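Side-chain contacts in uncharacterized protein (Parabacteroides distasonis ATCC 8503, PDB 4R03), which is of unknown function but belongs to the DUF3836 family and folds into a single-layer antiparallel beta-sheet built from beta hairpins: residues V19-E24 / L28-R33; F50-D53 / E58-P61; Y67-D70 / E75-T78; G81-D84 / N89-L92; E35-E40 / V44-A49. All coordinates share one frame; numbering follows the deposited sequence. Where two conformers were deposited one is given.

Interaction 1: V19-E24 / L28-R33; sequences VVFLQE and LNKQVR. With PO4 (phosphate ion), chain D.
F21 and K30 lie flank to flank across an antiparallel hairpin contact near the protein surface, where residues 19-24 of strand 14-24 pair with residues 28-33 of strand 27-38. F21 CE2 comes within 3.5 Å of K30 CG, and F21 CB meets L28 CD1 at 3.7 Å; that same leucine methyl also rests on CG of Q23. With CG anti to its carbonyl carbon (chi1 -60°), F21 carries its ring alongside the aliphatic lysine chain. Cutting F21 back to an alanine would probably spare the touch of CB on L28 but take away one apolar flank of K30, leaving the lysine chain freer to swing.

Midway the pairing slips by one residue in a classic beta bulge: Q31 and V32 both face V20. V20 O accepts a bond of 2.8 Å from Q31 N and a weak one of 3.3 Å from V32 N, while V20 N gives an almost straight bond (179°) to V32 O. On the sheet face that carries V20 and V32, V20 CG2 packs against V32 CG1 at 3.8 Å, beta-branched valines being well suited to extended backbone. A water joins L22 O to N29 ND2.

On the side of the sheet that carries F21, long basic chains reach a phosphate, probably from the crystallisation liquor. K30, fully extended, bonds through NZ to phosphate O2 at 2.8 Å, and R33 brings NH1 to 2.6 Å from phosphate O1, which sits near the guanidinium plane. V19 CG2 lies 3.7 Å from R33 NH1, and the arginine's NE is salt-bridged to E35.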
# COMPACT_ATOMS: atom_id res chain seq x y z
N VAL A 19 1.75 3.80 8.51
CA VAL A 19 1.89 2.59 9.33
C VAL A 19 0.62 2.36 10.10
O VAL A 19 0.09 3.29 10.75
CB VAL A 19 3.10 2.69 10.27
CG1 VAL A 19 3.17 1.45 11.19
CG2 VAL A 19 4.37 2.82 9.44
N VAL A 20 0.13 1.12 10.07
CA VAL A 20 -1.04 0.71 10.85
C VAL A 20 -0.59 -0.17 11.98
O VAL A 20 0.10 -1.20 11.74
CB VAL A 20 -2.03 -0.10 9.98
CG1 VAL A 20 -3.28 -0.48 10.80
CG2 VAL A 20 -2.40 0.66 8.73
N PHE A 21 -0.94 0.21 13.20
CA PHE A 21 -0.76 -0.58 14.40
C PHE A 21 -2.10 -1.18 14.84
O PHE A 21 -3.14 -0.47 14.87
CB PHE A 21 -0.22 0.22 15.56
CG PHE A 21 1.11 0.86 15.34
CD1 PHE A 21 1.21 2.06 14.68
CD2 PHE A 21 2.26 0.33 15.92
CE1 PHE A 21 2.44 2.67 14.52
CE2 PHE A 21 3.49 0.98 15.75
CZ PHE A 21 3.57 2.09 15.04
N LEU A 22 -2.11 -2.48 15.10
CA LEU A 22 -3.27 -3.16 15.68
C LEU A 22 -3.21 -3.14 17.19
O LEU A 22 -2.22 -3.56 17.82
CB LEU A 22 -3.33 -4.61 15.15
CG LEU A 22 -4.42 -5.48 15.80
CD1 LEU A 22 -5.81 -4.96 15.47
CD2 LEU A 22 -4.27 -6.94 15.29
N GLN A 23 -4.27 -2.64 17.80
CA GLN A 23 -4.46 -2.60 19.25
C GLN A 23 -5.54 -3.64 19.59
O GLN A 23 -6.68 -3.51 19.14
CB GLN A 23 -4.91 -1.23 19.68
CG GLN A 23 -3.85 -0.12 19.48
CD GLN A 23 -4.46 1.23 19.46
OE1 GLN A 23 -5.40 1.49 18.74
NE2 GLN A 23 -3.86 2.14 20.19
N GLU A 24 -5.13 -4.68 20.33
CA GLU A 24 -6.09 -5.77 20.57
C GLU A 24 -5.81 -6.33 21.94
O GLU A 24 -4.70 -6.71 22.20
CB GLU A 24 -5.93 -6.82 19.50
CG GLU A 24 -6.84 -8.03 19.64
CD GLU A 24 -6.91 -8.83 18.34
OE1 GLU A 24 -5.89 -8.97 17.60
OE2 GLU A 24 -8.01 -9.36 18.05
N LEU A 28 -0.20 -4.01 21.52
CA LEU A 28 0.05 -3.04 20.41
C LEU A 28 1.09 -3.64 19.50
O LEU A 28 2.20 -3.98 19.97
CB LEU A 28 0.56 -1.69 20.95
CG LEU A 28 0.99 -0.67 19.91
CD1 LEU A 28 -0.22 -0.11 19.26
CD2 LEU A 28 1.72 0.51 20.58
N ASN A 29 0.71 -3.86 18.23
CA ASN A 29 1.64 -4.50 17.28
C ASN A 29 1.55 -3.85 15.94
O ASN A 29 0.48 -3.58 15.42
CB ASN A 29 1.34 -5.98 17.14
CG ASN A 29 1.70 -6.77 18.38
OD1 ASN A 29 2.88 -7.21 18.60
ND2 ASN A 29 0.71 -6.99 19.18
N LYS A 30 2.70 -3.68 15.32
CA LYS A 30 2.74 -3.25 13.94
C LYS A 30 2.07 -4.23 13.05
O LYS A 30 2.32 -5.48 13.11
CB LYS A 30 4.20 -3.04 13.47
CG LYS A 30 4.82 -1.81 14.09
CD LYS A 30 6.36 -1.71 13.87
CE LYS A 30 6.82 -0.39 14.34
NZ LYS A 30 8.32 -0.26 14.11
N GLN A 31 1.19 -3.76 12.19
CA GLN A 31 0.48 -4.64 11.27
C GLN A 31 0.96 -4.51 9.84
O GLN A 31 1.28 -5.51 9.19
CB GLN A 31 -1.04 -4.38 11.29
CG GLN A 31 -1.84 -5.35 10.50
CD GLN A 31 -3.26 -5.02 10.56
OE1 GLN A 31 -3.65 -3.92 10.19
NE2 GLN A 31 -4.09 -5.95 10.97
N VAL A 32 0.96 -3.30 9.28
CA VAL A 32 1.32 -3.11 7.89
C VAL A 32 1.87 -1.70 7.71
O VAL A 32 1.44 -0.79 8.43
CB VAL A 32 0.12 -3.42 6.92
CG1 VAL A 32 -1.10 -2.56 7.22
CG2 VAL A 32 0.50 -3.31 5.50
N ARG A 33 2.79 -1.53 6.77
CA ARG A 33 3.34 -0.25 6.35
C ARG A 33 3.13 -0.10 4.85
O ARG A 33 3.40 -0.99 4.09
CB ARG A 33 4.83 -0.17 6.65
CG ARG A 33 5.53 1.09 6.13
CD ARG A 33 7.02 1.03 6.45
NE ARG A 33 7.68 2.20 5.84
CZ ARG A 33 7.85 3.35 6.44
NH1 ARG A 33 7.54 3.52 7.70
NH2 ARG A 33 8.40 4.32 5.74
P PO4 D . 8.00 2.55 11.70
O1 PO4 D . 7.77 2.81 10.23
O2 PO4 D . 8.63 1.22 11.81
O3 PO4 D . 6.72 2.59 12.56
O4 PO4 D . 8.90 3.64 12.24
O HOH W 1 -1.93 -6.33 18.73

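Interaction 2: F50-D53 / E58-P61; sequences FRWD and EWVP. With PO4 (phosphate ion), chain D.
W52 and W59 form the tightly packed part of this hairpin contact between residues 50-53 and 58-61. They make a T-shaped (edge-to-face) stack: the six-membered ring of W52 directs its edge at the face of W59, the planes 69° apart, with W52 CE3 3.5 Å above the W59 plane and over its centre. CG of W52 stands anti to the backbone N (chi1 -178°), which brings the indole across the neighbouring strand, where its own face lies over the backbone N of E58. F50 CB packs 3.8 Å from W59 CE3, and F50 CD2 reaches P61 N at 3.6 Å.

The other face of the sheet is looser and more open to solvent. R51 lays a face of its guanidinium over CB of V60, with R51 NH2 3.8 Å from V60 CG1, and its NH1 makes a weak salt bridge with D53 OD2. A water spans R51 NE and P61 O, and D53 OD1 is bonded to N56 N.

Tryptophan suits the packed side because it offers both a broad face and an N-H. W59 NE1 gives a 2.8 Å hydrogen bond to O2 of a phosphate probably from the crystallisation liquor, while R33 and K30 make cation-pi contacts with W59 and W52 respectively. Cations on aromatic rings beside an indole N-H are consistent with a surface patch receptive to anions.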
# COMPACT_ATOMS: atom_id res chain seq x y z
N PHE A 50 4.29 -3.48 3.24
CA PHE A 50 5.27 -4.25 3.98
C PHE A 50 4.61 -4.90 5.19
O PHE A 50 3.78 -4.27 5.86
CB PHE A 50 6.40 -3.35 4.47
CG PHE A 50 7.14 -2.62 3.40
CD1 PHE A 50 6.60 -1.49 2.79
CD2 PHE A 50 8.41 -3.06 2.97
CE1 PHE A 50 7.28 -0.81 1.81
CE2 PHE A 50 9.07 -2.38 1.97
CZ PHE A 50 8.51 -1.26 1.39
N ARG A 51 5.03 -6.13 5.49
CA ARG A 51 4.62 -6.82 6.72
C ARG A 51 5.73 -6.60 7.77
O ARG A 51 6.90 -6.36 7.44
CB ARG A 51 4.39 -8.31 6.47
CG ARG A 51 5.63 -9.06 6.06
CD ARG A 51 5.27 -10.58 5.82
NE ARG A 51 6.47 -11.23 5.37
CZ ARG A 51 7.43 -11.66 6.18
NH1 ARG A 51 7.27 -11.62 7.47
NH2 ARG A 51 8.53 -12.23 5.67
N TRP A 52 5.34 -6.73 9.02
CA TRP A 52 6.29 -6.58 10.14
C TRP A 52 6.73 -7.98 10.51
O TRP A 52 5.96 -8.81 11.03
CB TRP A 52 5.71 -5.85 11.31
CG TRP A 52 6.64 -5.64 12.41
CD1 TRP A 52 6.60 -6.26 13.61
CD2 TRP A 52 7.76 -4.74 12.46
NE1 TRP A 52 7.61 -5.82 14.40
CE2 TRP A 52 8.34 -4.87 13.73
CE3 TRP A 52 8.33 -3.85 11.55
CZ2 TRP A 52 9.44 -4.13 14.10
CZ3 TRP A 52 9.39 -3.12 11.92
CH2 TRP A 52 9.99 -3.30 13.17
N ASP A 53 8.00 -8.26 10.29
CA ASP A 53 8.57 -9.55 10.70
C ASP A 53 9.05 -9.48 12.15
O ASP A 53 9.96 -8.76 12.51
CB ASP A 53 9.68 -9.93 9.73
CG ASP A 53 10.28 -11.28 10.05
OD1 ASP A 53 10.83 -11.39 11.16
OD2 ASP A 53 10.15 -12.20 9.20
N GLU A 58 11.63 -6.10 11.58
CA GLU A 58 11.95 -5.39 10.35
C GLU A 58 10.71 -5.42 9.42
O GLU A 58 9.95 -6.40 9.42
CB GLU A 58 13.22 -5.99 9.73
CG GLU A 58 13.03 -6.95 8.66
CD GLU A 58 14.34 -7.71 8.22
OE1 GLU A 58 15.31 -7.87 9.01
OE2 GLU A 58 14.36 -8.12 7.05
N TRP A 59 10.59 -4.38 8.64
CA TRP A 59 9.62 -4.36 7.55
C TRP A 59 10.15 -5.18 6.38
O TRP A 59 11.29 -4.96 5.92
CB TRP A 59 9.39 -2.92 7.12
CG TRP A 59 8.67 -2.06 8.12
CD1 TRP A 59 9.18 -0.97 8.75
CD2 TRP A 59 7.33 -2.19 8.57
NE1 TRP A 59 8.25 -0.43 9.60
CE2 TRP A 59 7.10 -1.15 9.51
CE3 TRP A 59 6.29 -3.08 8.30
CZ2 TRP A 59 5.87 -1.02 10.20
CZ3 TRP A 59 5.06 -2.92 8.98
CH2 TRP A 59 4.88 -1.88 9.89
N VAL A 60 9.32 -6.08 5.87
CA VAL A 60 9.65 -6.94 4.74
C VAL A 60 8.58 -6.69 3.66
O VAL A 60 7.38 -6.68 3.96
CB VAL A 60 9.62 -8.41 5.13
CG1 VAL A 60 10.07 -9.24 3.98
CG2 VAL A 60 10.55 -8.63 6.32
N PRO A 61 9.01 -6.52 2.41
CA PRO A 61 8.01 -6.30 1.35
C PRO A 61 7.02 -7.43 1.26
O PRO A 61 7.38 -8.63 1.44
CB PRO A 61 8.82 -6.23 0.06
CG PRO A 61 10.19 -6.20 0.43
CD PRO A 61 10.37 -6.56 1.88
P PO4 D . 8.00 2.55 11.70
O1 PO4 D . 7.77 2.81 10.23
O2 PO4 D . 8.63 1.22 11.81
O3 PO4 D . 6.72 2.59 12.56
O4 PO4 D . 8.90 3.64 12.24
O HOH W 2 6.95 -10.89 2.61

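Interaction 3: Y67-D70 / E75-T78; sequences YQYD and EIKT
K77, I76 and Q68 give up the most surface where residues 67-70 meet 75-78. Q68 and K77 are an antiparallel hydrogen-bonded pair: Q68 N donates to K77 O at 2.8 Å and K77 N to Q68 O at 2.9 Å. Q68 CB and K77 CB stand 4.3 Å apart on the exposed face, a fitting place for long polar chains.

I76 belongs to the opposite, aromatic face. Its chi1 of -56° places CG1 anti to the carbonyl carbon and CG2 anti to the backbone N. I76 CG1 lies 3.7 Å from Y69 CE1; I76 CG2 wedges between the rings, 3.8 Å from Y69 CE1 and 4.0 Å from Y67 CD2 at the edge of the other tyrosine. The contact lies at the turn end of the beta hairpin of strands 58-69 and 75-84. With an alanine in place of I76 both branches are gone, which would probably open a gap between the rings of Y67 and Y69.

T78 adds its methyl, CG2 touching Y67 CD2 at 3.5 Å, while the hydroxyl of Y69 bonds to V44 O on strand 44-53. Near the turn the chains draw apart, and a water bridges D70 N and E75 O, accepting from the first and donating to the second at 2.6 Å.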
# COMPACT_ATOMS: atom_id res chain seq x y z
N TYR A 67 -0.60 1.74 -10.67
CA TYR A 67 -1.90 2.39 -11.07
C TYR A 67 -1.72 3.15 -12.36
O TYR A 67 -0.79 3.90 -12.52
CB TYR A 67 -2.41 3.36 -10.01
CG TYR A 67 -2.54 2.73 -8.66
CD1 TYR A 67 -1.43 2.67 -7.79
CD2 TYR A 67 -3.74 2.24 -8.20
CE1 TYR A 67 -1.56 2.05 -6.54
CE2 TYR A 67 -3.88 1.60 -6.95
CZ TYR A 67 -2.76 1.51 -6.13
OH TYR A 67 -2.92 0.95 -4.91
N GLN A 68 -2.65 2.90 -13.30
CA GLN A 68 -2.74 3.63 -14.57
C GLN A 68 -4.13 4.28 -14.74
O GLN A 68 -5.14 3.72 -14.36
CB GLN A 68 -2.50 2.65 -15.69
CG GLN A 68 -1.14 2.10 -15.73
CD GLN A 68 -1.00 1.22 -16.95
OE1 GLN A 68 -1.67 0.18 -17.07
NE2 GLN A 68 -0.17 1.65 -17.89
N TYR A 69 -4.10 5.52 -15.25
CA TYR A 69 -5.24 6.42 -15.30
C TYR A 69 -5.61 6.72 -16.77
O TYR A 69 -4.74 6.84 -17.61
CB TYR A 69 -4.91 7.74 -14.61
CG TYR A 69 -4.60 7.48 -13.14
CD1 TYR A 69 -5.61 7.46 -12.20
CD2 TYR A 69 -3.29 7.23 -12.75
CE1 TYR A 69 -5.34 7.17 -10.86
CE2 TYR A 69 -3.00 6.99 -11.40
CZ TYR A 69 -4.03 6.92 -10.50
OH TYR A 69 -3.79 6.65 -9.12
N ASP A 70 -6.89 6.89 -16.99
CA ASP A 70 -7.44 7.10 -18.35
C ASP A 70 -8.38 8.31 -18.28
O ASP A 70 -9.18 8.42 -17.35
CB ASP A 70 -8.18 5.81 -18.73
CG ASP A 70 -8.77 5.82 -20.13
OD1 ASP A 70 -8.71 6.85 -20.83
OD2 ASP A 70 -9.33 4.76 -20.50
N GLU A 75 -12.18 5.01 -14.62
CA GLU A 75 -11.66 3.75 -14.05
C GLU A 75 -10.13 3.86 -13.88
O GLU A 75 -9.43 4.53 -14.64
CB GLU A 75 -12.00 2.56 -14.93
CG GLU A 75 -13.51 2.20 -14.88
CD GLU A 75 -13.89 1.05 -15.82
OE1 GLU A 75 -13.13 0.77 -16.78
OE2 GLU A 75 -14.95 0.43 -15.58
N ILE A 76 -9.66 3.27 -12.80
CA ILE A 76 -8.24 3.15 -12.56
C ILE A 76 -7.83 1.67 -12.78
O ILE A 76 -8.43 0.79 -12.19
CB ILE A 76 -7.91 3.61 -11.11
CG1 ILE A 76 -8.40 5.04 -10.83
CG2 ILE A 76 -6.43 3.55 -10.88
CD1 ILE A 76 -8.51 5.38 -9.34
N LYS A 77 -6.83 1.45 -13.60
CA LYS A 77 -6.32 0.11 -13.90
C LYS A 77 -5.17 -0.20 -12.93
O LYS A 77 -4.21 0.57 -12.86
CB LYS A 77 -5.83 0.03 -15.33
CG LYS A 77 -6.99 -0.04 -16.33
CD LYS A 77 -6.49 -0.09 -17.77
CE LYS A 77 -7.67 -0.28 -18.75
NZ LYS A 77 -7.24 -0.58 -20.15
N THR A 78 -5.32 -1.26 -12.18
CA THR A 78 -4.32 -1.64 -11.16
C THR A 78 -3.69 -2.99 -11.46
O THR A 78 -4.35 -3.91 -11.95
CB THR A 78 -4.89 -1.65 -9.73
OG1 THR A 78 -5.73 -2.80 -9.52
CG2 THR A 78 -5.66 -0.34 -9.47
O HOH W 3 -2.27 -1.05 -14.28
O HOH W 4 -6.90 3.48 -16.72
O HOH W 5 -8.52 6.94 -14.76

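Interaction 4: G81-D84 / N89-L92; sequences GMWD and NFSL
N89 opens the return of the chain toward residues 81-84 by accepting D84 N on its backbone O, a nearly straight bond of 2.8 Å. Its own backbone N lies over one face of the W83 indole. The side chain turns back instead: with CG between the backbone N and the carbonyl carbon (chi1 66°), OD1 takes a 2.6 Å bond from S91 OG, as a small polar residue in a turn can.

F90 receives the edge of W83 on its face. The planes stand 59° apart and W83 CE3 lies 3.6 Å above the phenyl ring, over its centre. The backbone turns a corner here, bringing F90 O to 3.3 Å from G81 CA; glycine suits that position, since a CB would collide with the carbonyl.

S91 points away, yet a water donates both to its OG and to D84 OD2. L92 then pairs with selenomethionine M82 by two backbone bonds, M82 N to L92 O at 2.8 Å and L92 N to M82 O at 3.1 Å. Its side chain crosses D84, L92 CG lying 3.5 Å from D84 OD2, and CD1 meets W83 O.

On its other side, strand 75-84 bonds to strand 58-69, G81 with Q64 and W83 with F62. Both aromatic rings rest on P61 of that strand, while residues 89-92 lead into strand 94-100.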
# COMPACT_ATOMS: atom_id res chain seq x y z
N GLY A 81 1.18 -7.41 -7.55
CA GLY A 81 2.07 -8.57 -7.46
C GLY A 81 2.57 -8.74 -6.03
O GLY A 81 2.74 -7.73 -5.35
N MSE A 82 2.76 -9.98 -5.59
CA MSE A 82 3.31 -10.30 -4.28
C MSE A 82 4.82 -10.45 -4.37
O MSE A 82 5.38 -10.95 -5.35
CB MSE A 82 2.66 -11.54 -3.69
CG MSE A 82 1.27 -11.31 -3.39
SE MSE A 82 0.46 -12.82 -2.55
CE MSE A 82 1.95 -13.50 -1.60
N TRP A 83 5.48 -10.06 -3.27
CA TRP A 83 6.93 -10.23 -3.14
C TRP A 83 7.32 -11.71 -3.15
O TRP A 83 6.78 -12.51 -2.43
CB TRP A 83 7.37 -9.65 -1.80
CG TRP A 83 8.84 -9.67 -1.54
CD1 TRP A 83 9.46 -10.39 -0.56
CD2 TRP A 83 9.84 -8.90 -2.19
NE1 TRP A 83 10.78 -10.09 -0.55
CE2 TRP A 83 11.07 -9.21 -1.56
CE3 TRP A 83 9.84 -7.96 -3.21
CZ2 TRP A 83 12.26 -8.59 -1.93
CZ3 TRP A 83 11.02 -7.38 -3.59
CH2 TRP A 83 12.24 -7.71 -2.94
N ASP A 84 8.27 -12.00 -4.01
CA ASP A 84 8.92 -13.32 -4.11
C ASP A 84 10.29 -13.20 -3.41
O ASP A 84 11.16 -12.48 -3.88
CB ASP A 84 9.08 -13.68 -5.58
CG ASP A 84 9.64 -15.05 -5.77
OD1 ASP A 84 10.60 -15.39 -5.07
OD2 ASP A 84 9.07 -15.78 -6.60
N ASN A 89 11.58 -9.69 -6.26
CA ASN A 89 10.70 -8.87 -7.05
C ASN A 89 9.26 -9.17 -6.69
O ASN A 89 8.97 -10.00 -5.81
CB ASN A 89 11.00 -9.06 -8.54
CG ASN A 89 10.68 -10.45 -9.03
OD1 ASN A 89 9.94 -11.25 -8.46
ND2 ASN A 89 11.34 -10.79 -10.12
N PHE A 90 8.34 -8.47 -7.36
CA PHE A 90 6.90 -8.65 -7.11
C PHE A 90 6.21 -9.50 -8.18
O PHE A 90 5.13 -9.17 -8.68
CB PHE A 90 6.23 -7.29 -6.92
CG PHE A 90 6.73 -6.53 -5.71
CD1 PHE A 90 6.18 -6.75 -4.46
CD2 PHE A 90 7.73 -5.59 -5.82
CE1 PHE A 90 6.64 -6.07 -3.33
CE2 PHE A 90 8.19 -4.89 -4.73
CZ PHE A 90 7.61 -5.13 -3.46
N SER A 91 6.81 -10.67 -8.47
CA SER A 91 6.31 -11.52 -9.56
C SER A 91 5.37 -12.63 -9.17
O SER A 91 4.95 -13.43 -10.04
CB SER A 91 7.54 -12.10 -10.30
OG SER A 91 8.25 -12.95 -9.44
N LEU A 92 4.98 -12.73 -7.91
CA LEU A 92 4.10 -13.81 -7.47
C LEU A 92 2.66 -13.39 -7.49
O LEU A 92 2.30 -12.29 -7.07
CB LEU A 92 4.45 -14.32 -6.07
CG LEU A 92 5.69 -15.18 -5.94
CD1 LEU A 92 5.92 -15.47 -4.47
CD2 LEU A 92 5.55 -16.48 -6.74
O HOH W 6 7.60 -15.44 -8.78

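Interaction 5: E35-E40 / V44-A49; sequences EFQYNE and VSEKKA
K47 and F36 run side by side in the hairpin contact of residues 35-40 with 44-49, a non-hydrogen-bonded pair close to the centre of the chain. Followed outward, K47 runs alongside the phenylalanine ring, past CD1 and CE1. Its CB lies 4.2 Å from F36 CD1; CG, set anti to the backbone N (chi1 173°), comes to 3.8 Å from F36 CE1; K47 CD stays within 3.9 Å of F36 CE1 and K47 CE within 4.1 Å of it. The chain is extended all the way, so NZ is carried beyond the ring to I107 O and S109 OG near the C-terminus, and the lysine also makes a cation-pi contact with Y34.

V44 widens this apolar patch. Its CG1 sits at the edge of the F36 ring, while CG2 touches Y38 CE2 at 3.7 Å; the Y38 hydroxyl is bonded to I15 O. Here the register slips in a classic beta bulge, S45 and E46 both facing Q37: S45 N gives a 2.8 Å bond to Q37 O, and E46 N a weak one of 3.4 Å to the same oxygen. S45 shares a water with Y38 O through its OG. On the opposite face E35 and K48 form a regular hydrogen-bonded pair.

Lysine fits the buried face because its methylenes can pack on rings while its amine leaves them. With two oxygen partners and an aromatic ring about it, the amine would probably remain charged, tying the sheet to the C-terminal segment.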
# COMPACT_ATOMS: atom_id res chain seq x y z
N GLU A 35 3.89 2.48 1.50
CA GLU A 35 4.70 3.57 0.93
C GLU A 35 4.13 3.90 -0.43
O GLU A 35 3.75 2.99 -1.19
CB GLU A 35 6.14 3.17 0.82
CG GLU A 35 6.81 2.90 2.16
CD GLU A 35 8.29 2.61 2.08
OE1 GLU A 35 8.81 2.39 0.98
OE2 GLU A 35 8.91 2.52 3.19
N PHE A 36 4.11 5.18 -0.77
CA PHE A 36 3.44 5.67 -1.98
C PHE A 36 4.40 6.48 -2.83
O PHE A 36 5.19 7.29 -2.33
CB PHE A 36 2.24 6.57 -1.62
CG PHE A 36 1.22 5.91 -0.76
CD1 PHE A 36 0.20 5.15 -1.33
CD2 PHE A 36 1.31 5.96 0.62
CE1 PHE A 36 -0.73 4.51 -0.50
CE2 PHE A 36 0.40 5.33 1.42
CZ PHE A 36 -0.62 4.58 0.85
N GLN A 37 4.28 6.26 -4.12
CA GLN A 37 4.95 7.11 -5.11
C GLN A 37 3.90 7.66 -6.09
O GLN A 37 2.80 7.15 -6.20
CB GLN A 37 6.07 6.35 -5.83
CG GLN A 37 7.21 5.86 -4.90
CD GLN A 37 8.38 5.21 -5.67
OE1 GLN A 37 9.05 5.85 -6.48
NE2 GLN A 37 8.63 3.94 -5.41
N TYR A 38 4.27 8.76 -6.76
CA TYR A 38 3.32 9.57 -7.54
C TYR A 38 3.83 9.79 -8.98
O TYR A 38 5.02 9.87 -9.20
CB TYR A 38 3.12 10.94 -6.88
CG TYR A 38 2.42 10.77 -5.57
CD1 TYR A 38 3.17 10.48 -4.43
CD2 TYR A 38 1.07 10.87 -5.43
CE1 TYR A 38 2.53 10.27 -3.20
CE2 TYR A 38 0.43 10.65 -4.23
CZ TYR A 38 1.21 10.38 -3.09
OH TYR A 38 0.49 10.14 -1.93
N ASN A 39 2.85 9.84 -9.90
CA ASN A 39 3.17 10.20 -11.31
C ASN A 39 3.27 11.72 -11.48
O ASN A 39 3.06 12.50 -10.53
CB ASN A 39 2.17 9.55 -12.27
CG ASN A 39 0.78 10.07 -12.15
OD1 ASN A 39 0.53 11.21 -11.76
ND2 ASN A 39 -0.20 9.23 -12.53
N GLU A 40 3.59 12.14 -12.70
CA GLU A 40 3.80 13.57 -13.00
C GLU A 40 2.54 14.40 -12.81
O GLU A 40 2.60 15.62 -12.66
CB GLU A 40 4.35 13.75 -14.43
CG GLU A 40 3.37 13.44 -15.55
CD GLU A 40 3.97 13.65 -16.95
OE1 GLU A 40 4.87 14.52 -17.08
OE2 GLU A 40 3.55 12.95 -17.89
N VAL A 44 -1.33 8.79 -7.42
CA VAL A 44 -0.51 7.67 -6.96
C VAL A 44 -0.19 6.72 -8.11
O VAL A 44 -1.10 6.31 -8.85
CB VAL A 44 -1.23 6.82 -5.88
CG1 VAL A 44 -0.36 5.60 -5.50
CG2 VAL A 44 -1.56 7.56 -4.71
N SER A 45 1.05 6.40 -8.28
CA SER A 45 1.54 5.51 -9.34
C SER A 45 1.94 4.14 -8.81
O SER A 45 1.88 3.15 -9.53
CB SER A 45 2.71 6.15 -10.03
OG SER A 45 3.77 6.46 -9.15
N GLU A 46 2.32 4.08 -7.53
CA GLU A 46 2.77 2.85 -6.94
C GLU A 46 2.48 2.86 -5.44
O GLU A 46 2.69 3.88 -4.78
CB GLU A 46 4.25 2.65 -7.19
CG GLU A 46 4.77 1.28 -6.75
CD GLU A 46 6.26 1.25 -6.55
OE1 GLU A 46 7.02 1.09 -7.53
OE2 GLU A 46 6.68 1.42 -5.38
N LYS A 47 1.98 1.73 -4.94
CA LYS A 47 1.75 1.50 -3.51
C LYS A 47 2.50 0.21 -3.16
O LYS A 47 2.25 -0.83 -3.77
CB LYS A 47 0.29 1.39 -3.17
CG LYS A 47 -0.07 0.99 -1.75
CD LYS A 47 -1.56 0.85 -1.60
CE LYS A 47 -1.99 0.64 -0.19
NZ LYS A 47 -3.46 0.61 -0.11
N LYS A 48 3.39 0.27 -2.19
CA LYS A 48 4.06 -0.91 -1.66
C LYS A 48 3.60 -1.15 -0.24
O LYS A 48 3.48 -0.20 0.54
CB LYS A 48 5.54 -0.74 -1.66
CG LYS A 48 6.18 -0.90 -2.97
CD LYS A 48 7.72 -0.87 -2.72
CE LYS A 48 8.44 -0.83 -4.00
NZ LYS A 48 9.87 -1.02 -3.77
N ALA A 49 3.29 -2.38 0.07
CA ALA A 49 2.85 -2.79 1.40
C ALA A 49 3.95 -3.70 1.97
O ALA A 49 4.45 -4.61 1.25
CB ALA A 49 1.55 -3.52 1.38
O HOH W 7 6.04 2.86 -3.17
O HOH W 8 9.71 1.53 -6.98
O HOH W 9 6.08 7.12 -10.35

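How the interactions relate
Along the chain the contacts run 1, 5, 2, 3, 4, in a seven-strand antiparallel sheet whose spatial order follows the chain order. Interactions 1 and 5 share strand 27-38, 5 and 2 strand 44-53, 2 and 3 strand 58-69, and 3 and 4 strand 75-84. Interactions 1 and 2, centres about 12 Å apart, are probably hydrogen-bonded from F50 N to R33 O and touch the same phosphate. Interactions 3 and 5 have centres about 13 Å apart, probably joined by Y69 OH to V44 O; the centres of 1 and 3 are about 29 Å apart. In 1, 5, 2 and 3 hairpin pairing extends the sheet, consistent with its origin in hairpin repeats; 4 closes on the loop before strand 94-100.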